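DNA-binding protein (Sulfolobus solfataricus, PDB 3IRB) is of unknown function but binds zinc and, from its zinc-ribbon and OB-fold architecture, may have a role in binding acyl-CoA. Local coordinates at residues I46-S51 and V69-Y74; I56-R61 and I108-I113. All blocks are in the same frame, centred on the assembly; numbering follows the deposited sequence. Where two conformers were deposited one is given.

Contact 1 of 2, residues I46-S51 and V69-Y74. With ZN (zinc ion), chain C.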
loop_
_atom_site.group_PDB
_atom_site.type_symbol
_atom_site.label_atom_id
_atom_site.label_comp_id
_atom_site.label_asym_id
_atom_site.label_seq_id
_atom_site.Cartn_x
_atom_site.Cartn_y
_atom_site.Cartn_z
ATOM N N ILE A 46 -5.889 -5.683 5.788
ATOM C CA ILE A 46 -6.914 -6.690 5.480
ATOM C C ILE A 46 -6.952 -6.984 3.993
ATOM O O ILE A 46 -7.085 -6.089 3.145
ATOM C CB ILE A 46 -8.319 -6.252 5.901
ATOM C CG1 ILE A 46 -8.382 -5.947 7.394
ATOM C CG2 ILE A 46 -9.337 -7.333 5.504
ATOM C CD1 ILE A 46 -8.104 -7.139 8.275
ATOM N N GLY A 47 -6.795 -8.252 3.662
ATOM C CA GLY A 47 -6.869 -8.688 2.285
ATOM C C GLY A 47 -8.090 -9.555 2.128
ATOM O O GLY A 47 -8.827 -9.787 3.101
ATOM N N SER A 48 -8.331 -9.992 0.897
ATOM C CA SER A 48 -9.391 -10.960 0.656
ATOM C C SER A 48 -8.815 -12.169 -0.058
ATOM O O SER A 48 -7.791 -12.069 -0.767
ATOM C CB SER A 48 -10.509 -10.317 -0.137
ATOM O OG SER A 48 -10.060 -9.976 -1.406
ATOM N N LYS A 49 -9.486 -13.307 0.099
ATOM C CA LYS A 49 -8.963 -14.555 -0.429
ATOM C C LYS A 49 -9.999 -15.233 -1.275
ATOM O O LYS A 49 -11.059 -15.611 -0.772
ATOM C CB LYS A 49 -8.500 -15.479 0.694
ATOM C CG LYS A 49 -7.971 -16.818 0.208
ATOM C CD LYS A 49 -7.554 -17.753 1.363
ATOM C CE LYS A 49 -6.748 -18.935 0.827
ATOM N NZ LYS A 49 -6.276 -19.833 1.905
ATOM N N CYS A 50 -9.696 -15.394 -2.559
ATOM C CA CYS A 50 -10.581 -16.109 -3.467
ATOM C C CYS A 50 -10.631 -17.582 -3.090
ATOM O O CYS A 50 -9.607 -18.247 -2.937
ATOM C CB CYS A 50 -10.134 -15.967 -4.925
ATOM S SG CYS A 50 -11.100 -16.861 -6.098
ATOM N N SER A 51 -11.832 -18.095 -2.927
ATOM C CA SER A 51 -12.006 -19.471 -2.507
ATOM C C SER A 51 -11.738 -20.428 -3.653
ATOM O O SER A 51 -11.510 -21.614 -3.429
ATOM C CB SER A 51 -13.407 -19.695 -1.952
ATOM O OG SER A 51 -13.617 -18.886 -0.811
ATOM N N VAL A 69 -15.298 -14.810 -10.285
ATOM C CA VAL A 69 -16.177 -15.108 -9.169
ATOM C C VAL A 69 -15.996 -14.061 -8.071
ATOM O O VAL A 69 -14.912 -13.447 -7.918
ATOM C CB VAL A 69 -15.900 -16.500 -8.538
ATOM C CG1 VAL A 69 -16.123 -17.625 -9.545
ATOM C CG2 VAL A 69 -14.528 -16.549 -7.971
ATOM N N LYS A 70 -17.079 -13.868 -7.334
ATOM C CA LYS A 70 -17.109 -13.022 -6.153
ATOM C C LYS A 70 -16.168 -13.588 -5.059
ATOM O O LYS A 70 -16.034 -14.813 -4.905
ATOM C CB LYS A 70 -18.563 -12.957 -5.619
ATOM C CG LYS A 70 -18.992 -11.608 -5.090
ATOM C CD LYS A 70 -18.520 -11.332 -3.665
ATOM C CE LYS A 70 -18.554 -9.842 -3.332
ATOM N N ILE A 71 -15.518 -12.692 -4.318
ATOM C CA ILE A 71 -14.712 -13.055 -3.153
ATOM C C ILE A 71 -15.449 -12.618 -1.883
ATOM O O ILE A 71 -15.811 -11.451 -1.748
ATOM C CB ILE A 71 -13.344 -12.339 -3.183
ATOM C CG1 ILE A 71 -12.592 -12.666 -4.488
ATOM C CG2 ILE A 71 -12.476 -12.696 -1.913
ATOM C CD1 ILE A 71 -11.195 -11.998 -4.601
ATOM N N GLU A 72 -15.608 -13.539 -0.946
ATOM C CA GLU A 72 -16.330 -13.296 0.310
ATOM C C GLU A 72 -15.475 -13.359 1.576
ATOM O O GLU A 72 -15.894 -12.874 2.631
ATOM C CB GLU A 72 -17.424 -14.354 0.472
ATOM C CG GLU A 72 -18.236 -14.637 -0.785
ATOM C CD GLU A 72 -19.449 -13.748 -0.915
ATOM O OE1 GLU A 72 -19.526 -12.711 -0.220
ATOM O OE2 GLU A 72 -20.330 -14.099 -1.723
ATOM N N ASN A 73 -14.300 -13.977 1.501
ATOM C CA ASN A 73 -13.514 -14.226 2.701
ATOM C C ASN A 73 -12.405 -13.188 2.898
ATOM O O ASN A 73 -11.635 -12.929 1.985
ATOM C CB ASN A 73 -12.973 -15.642 2.643
ATOM C CG ASN A 73 -14.101 -16.672 2.506
ATOM O OD1 ASN A 73 -14.093 -17.513 1.604
ATOM N ND2 ASN A 73 -15.097 -16.581 3.396
ATOM N N TYR A 74 -12.342 -12.592 4.079
ATOM C CA TYR A 74 -11.331 -11.598 4.360
ATOM C C TYR A 74 -10.323 -12.196 5.311
ATOM O O TYR A 74 -10.674 -13.002 6.154
ATOM C CB TYR A 74 -11.954 -10.341 4.949
ATOM C CG TYR A 74 -12.984 -9.771 4.025
ATOM C CD1 TYR A 74 -12.610 -9.040 2.911
ATOM C CD2 TYR A 74 -14.343 -9.984 4.251
ATOM C CE1 TYR A 74 -13.558 -8.540 2.039
ATOM C CE2 TYR A 74 -15.296 -9.476 3.391
ATOM C CZ TYR A 74 -14.901 -8.752 2.287
ATOM O OH TYR A 74 -15.846 -8.232 1.432
HETATM ZN ZN ZN C . -9.709 -16.739 -7.987
HETATM O O HOH W 1 -13.794 -15.882 -0.827
HETATM O O HOH W 2 -14.024 -16.632 -4.324
#

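Contact 2 of 2, residues I56-R61 and I108-I113. With SO4 (sulfate ion), chain F; SO4 (sulfate ion), chain G.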
loop_
_atom_site.group_PDB
_atom_site.type_symbol
_atom_site.label_atom_id
_atom_site.label_comp_id
_atom_site.label_asym_id
_atom_site.label_seq_id
_atom_site.Cartn_x
_atom_site.Cartn_y
_atom_site.Cartn_z
ATOM N N ILE A 56 -4.662 -14.371 -2.440
ATOM C CA ILE A 56 -4.963 -13.362 -1.454
ATOM C C ILE A 56 -4.588 -12.005 -2.044
ATOM O O ILE A 56 -3.508 -11.873 -2.564
ATOM C CB ILE A 56 -4.190 -13.618 -0.149
ATOM C CG1 ILE A 56 -4.617 -14.953 0.481
ATOM C CG2 ILE A 56 -4.463 -12.515 0.836
ATOM C CD1 ILE A 56 -3.739 -15.385 1.687
ATOM N N PHE A 57 -5.522 -11.045 -2.006
ATOM C CA PHE A 57 -5.342 -9.747 -2.635
ATOM C C PHE A 57 -5.248 -8.682 -1.571
ATOM O O PHE A 57 -6.014 -8.689 -0.608
ATOM C CB PHE A 57 -6.511 -9.371 -3.545
ATOM C CG PHE A 57 -6.749 -10.343 -4.657
ATOM C CD1 PHE A 57 -6.074 -10.203 -5.866
ATOM C CD2 PHE A 57 -7.603 -11.423 -4.477
ATOM C CE1 PHE A 57 -6.266 -11.077 -6.900
ATOM C CE2 PHE A 57 -7.801 -12.319 -5.515
ATOM C CZ PHE A 57 -7.133 -12.147 -6.739
ATOM N N VAL A 58 -4.341 -7.735 -1.776
ATOM C CA VAL A 58 -4.276 -6.545 -0.935
ATOM C C VAL A 58 -4.186 -5.329 -1.876
ATOM O O VAL A 58 -3.466 -5.381 -2.865
ATOM C CB VAL A 58 -3.084 -6.611 0.048
ATOM C CG1 VAL A 58 -1.720 -6.492 -0.681
ATOM C CG2 VAL A 58 -3.253 -5.567 1.168
ATOM N N PRO A 59 -4.981 -4.265 -1.617
ATOM C CA PRO A 59 -6.084 -4.176 -0.653
ATOM C C PRO A 59 -7.169 -5.202 -0.990
ATOM O O PRO A 59 -7.202 -5.736 -2.111
ATOM C CB PRO A 59 -6.624 -2.751 -0.831
ATOM C CG PRO A 59 -5.435 -1.984 -1.418
ATOM C CD PRO A 59 -4.726 -2.981 -2.288
ATOM N N ALA A 60 -7.966 -5.553 0.004
ATOM C CA ALA A 60 -9.045 -6.517 -0.176
ATOM C C ALA A 60 -9.895 -6.178 -1.401
ATOM O O ALA A 60 -10.181 -5.011 -1.686
ATOM C CB ALA A 60 -9.906 -6.563 1.043
ATOM N N ARG A 61 -10.333 -7.195 -2.121
ATOM C CA ARG A 61 -11.217 -6.957 -3.230
ATOM C C ARG A 61 -12.359 -7.948 -3.258
ATOM O O ARG A 61 -12.276 -9.012 -2.674
ATOM C CB ARG A 61 -10.437 -6.909 -4.546
ATOM C CG ARG A 61 -9.798 -8.161 -4.977
ATOM C CD ARG A 61 -9.173 -7.978 -6.375
ATOM N NE ARG A 61 -7.894 -7.289 -6.385
ATOM C CZ ARG A 61 -7.060 -7.284 -7.429
ATOM N NH1 ARG A 61 -7.367 -7.943 -8.549
ATOM N NH2 ARG A 61 -5.903 -6.647 -7.356
ATOM N N ILE A 108 5.009 -1.531 -1.646
ATOM C CA ILE A 108 5.279 -2.396 -0.524
ATOM C C ILE A 108 4.435 -3.651 -0.752
ATOM O O ILE A 108 3.243 -3.551 -1.059
ATOM C CB ILE A 108 4.866 -1.760 0.798
ATOM C CG1 ILE A 108 5.665 -0.480 1.063
ATOM C CG2 ILE A 108 4.963 -2.769 1.942
ATOM C CD1 ILE A 108 7.153 -0.652 1.124
ATOM N N ARG A 109 5.063 -4.806 -0.630
ATOM C CA ARG A 109 4.361 -6.080 -0.840
ATOM C C ARG A 109 4.527 -7.011 0.336
ATOM O O ARG A 109 5.291 -6.752 1.255
ATOM C CB ARG A 109 4.863 -6.773 -2.097
ATOM C CG ARG A 109 4.546 -5.992 -3.398
ATOM C CD ARG A 109 4.805 -6.823 -4.624
ATOM N NE ARG A 109 3.755 -7.819 -4.777
ATOM C CZ ARG A 109 3.764 -8.817 -5.648
ATOM N NH1 ARG A 109 4.788 -8.985 -6.486
ATOM N NH2 ARG A 109 2.742 -9.663 -5.675
ATOM N N PHE A 110 3.818 -8.130 0.266
ATOM C CA PHE A 110 3.876 -9.159 1.295
ATOM C C PHE A 110 4.046 -10.481 0.566
ATOM O O PHE A 110 3.390 -10.694 -0.454
ATOM C CB PHE A 110 2.572 -9.178 2.105
ATOM C CG PHE A 110 2.227 -7.857 2.713
ATOM C CD1 PHE A 110 1.535 -6.924 2.000
ATOM C CD2 PHE A 110 2.625 -7.547 4.005
ATOM C CE1 PHE A 110 1.246 -5.687 2.541
ATOM C CE2 PHE A 110 2.330 -6.318 4.560
ATOM C CZ PHE A 110 1.648 -5.382 3.816
ATOM N N PRO A 111 4.896 -11.373 1.086
ATOM C CA PRO A 111 5.144 -12.662 0.422
ATOM C C PRO A 111 3.840 -13.435 0.138
ATOM O O PRO A 111 2.995 -13.552 1.016
ATOM C CB PRO A 111 5.997 -13.441 1.422
ATOM C CG PRO A 111 6.335 -12.511 2.518
ATOM C CD PRO A 111 5.599 -11.241 2.370
ATOM N N ASN A 112 3.687 -13.886 -1.100
ATOM C CA ASN A 112 2.601 -14.779 -1.536
ATOM C C ASN A 112 1.238 -14.103 -1.572
ATOM O O ASN A 112 0.201 -14.784 -1.648
ATOM C CB ASN A 112 2.561 -16.056 -0.677
ATOM C CG ASN A 112 3.901 -16.755 -0.637
ATOM O OD1 ASN A 112 4.603 -16.830 -1.651
ATOM N ND2 ASN A 112 4.279 -17.241 0.535
ATOM N N ILE A 113 1.253 -12.762 -1.540
ATOM C CA ILE A 113 0.028 -11.983 -1.618
ATOM C C ILE A 113 0.059 -11.141 -2.881
ATOM O O ILE A 113 1.070 -10.482 -3.176
ATOM C CB ILE A 113 -0.136 -11.122 -0.361
ATOM C CG1 ILE A 113 -0.485 -12.044 0.808
ATOM C CG2 ILE A 113 -1.238 -10.064 -0.552
ATOM C CD1 ILE A 113 0.018 -11.562 2.133
HETATM S S SO4 F . 5.434 -6.584 -9.035
HETATM O O1 SO4 F . 6.264 -7.182 -7.984
HETATM O O2 SO4 F . 5.766 -5.166 -9.186
HETATM O O3 SO4 F . 4.022 -6.714 -8.636
HETATM O O4 SO4 F . 5.724 -7.311 -10.280
HETATM S S SO4 G . -5.010 -7.529 -11.347
HETATM O O1 SO4 G . -4.109 -8.625 -11.686
HETATM O O2 SO4 G . -6.396 -7.988 -11.522
HETATM O O3 SO4 G . -4.729 -6.377 -12.181
HETATM O O4 SO4 G . -4.750 -7.126 -9.979
HETATM O O HOH W 3 -1.967 -14.950 -3.256
#

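Contact 1 of 2, residues I46-S51 and V69-Y74
Ser-48 and Tyr-74 form an antiparallel non-hydrogen-bonded pair, their CA atoms 4.2 Å apart, where strand 46-49 runs beside strand 69-76 in the zinc ribbon. One direct backbone hydrogen bond joins the segments: Lys-49 N donates to Asn-73 O at 2.9 Å. Beyond it the segments are bridged by water. One water donates to Lys-49 O and to Asn-73 OD1 and accepts from Glu-72 N. A second accepts from Ser-51 N and donates to Lys-70 O.

Ile-71 packs against segment 46-51. With chi1 at -57° its CG2 stands anti to the backbone N, which brings it against the Lys-49 backbone, 3.4 Å from Lys-49 O. The same methyl meets Ser-48 CB at 3.6 Å. The other branch ends in CD1, which packs on Cys-50 CB at 4.1 Å. An alanine here would lack both branches and is likely to leave a gap beside Ser-48 and Cys-50. Ser-48 OG is buried and is hydrogen-bonded to Arg-61 O. The ring of Tyr-74 has Gly-47 O at its edge, in plane. Tyr-74 CB meets Ile-46 CG2 at 4.0 Å, the two side chains crossing at about a right angle. Cys-50 SG binds the zinc ion. Cys-53, Cys-64 and Cys-67 complete the metal site. Val-69 CG2 lies 3.9 Å from Cys-50 SG.

Contact 2 of 2, residues I56-R61 and I108-I113
Ile-113 is the main bump of this contact. It projects from the end of a type II beta turn, Phe-110 to Ile-113, into the shallow hollow between Ile-56 and Val-58 on strand 56-58. Its two branches divide the work. CG2, anti to the backbone N (CG1 takes chi1 -72°), drops onto the strand, 3.5 Å from Ile-56 O and 3.6 Å from Val-58 CG1. CG1 crosses Ile-56 obliquely and meets its CG2 at 4.0 Å. Val-58 is a smaller bump in return. Its CG1 methyl sits in the corner formed by Ile-113 CG2 and the Phe-110 ring, meeting CD1 obliquely at 4.2 Å. Val-58 and Ile-113 each have two conformers, and these distances hold for one. Phe-57 points to the other side of the strand, where its ring lies against the guanidinium of Arg-61. A water accepts from Ile-56 N and donates to Asn-112 O, bridging the segments. Ile-113 N bonds to Phe-110 O and closes the turn. Arg-109 NH2 also reaches Ile-113 O, at 3.1 Å. Strand 56-58 then pairs in parallel with strand 114-123. The contact is thus an apolar junction between a zinc ribbon and a turn linking two antiparallel strands of the OB-fold domain.

In the fold
Contacts 1 and 2 share one sheet, in which strands 46-49 and 56-58 are antiparallel neighbours. Their centres are 11 Å apart. Contact 1 lies farther from the centre of the chain and is only partly buried. It joins two strands of the ribbon beside the metal, by strand pairing, waters and a few apolar groups. Contact 2 is buried nearer the middle and joins the ribbon to the OB-fold domain, mostly by aliphatic side chains. The two meet directly. Ser-48 O probably accepts a hydrogen bond from Phe-57 N, and Ile-71 CD1 packs on Phe-57 CE2. Phe-57 turns to Ile-71 and the zinc side, Ile-56 and Val-58 to the OB-fold turn.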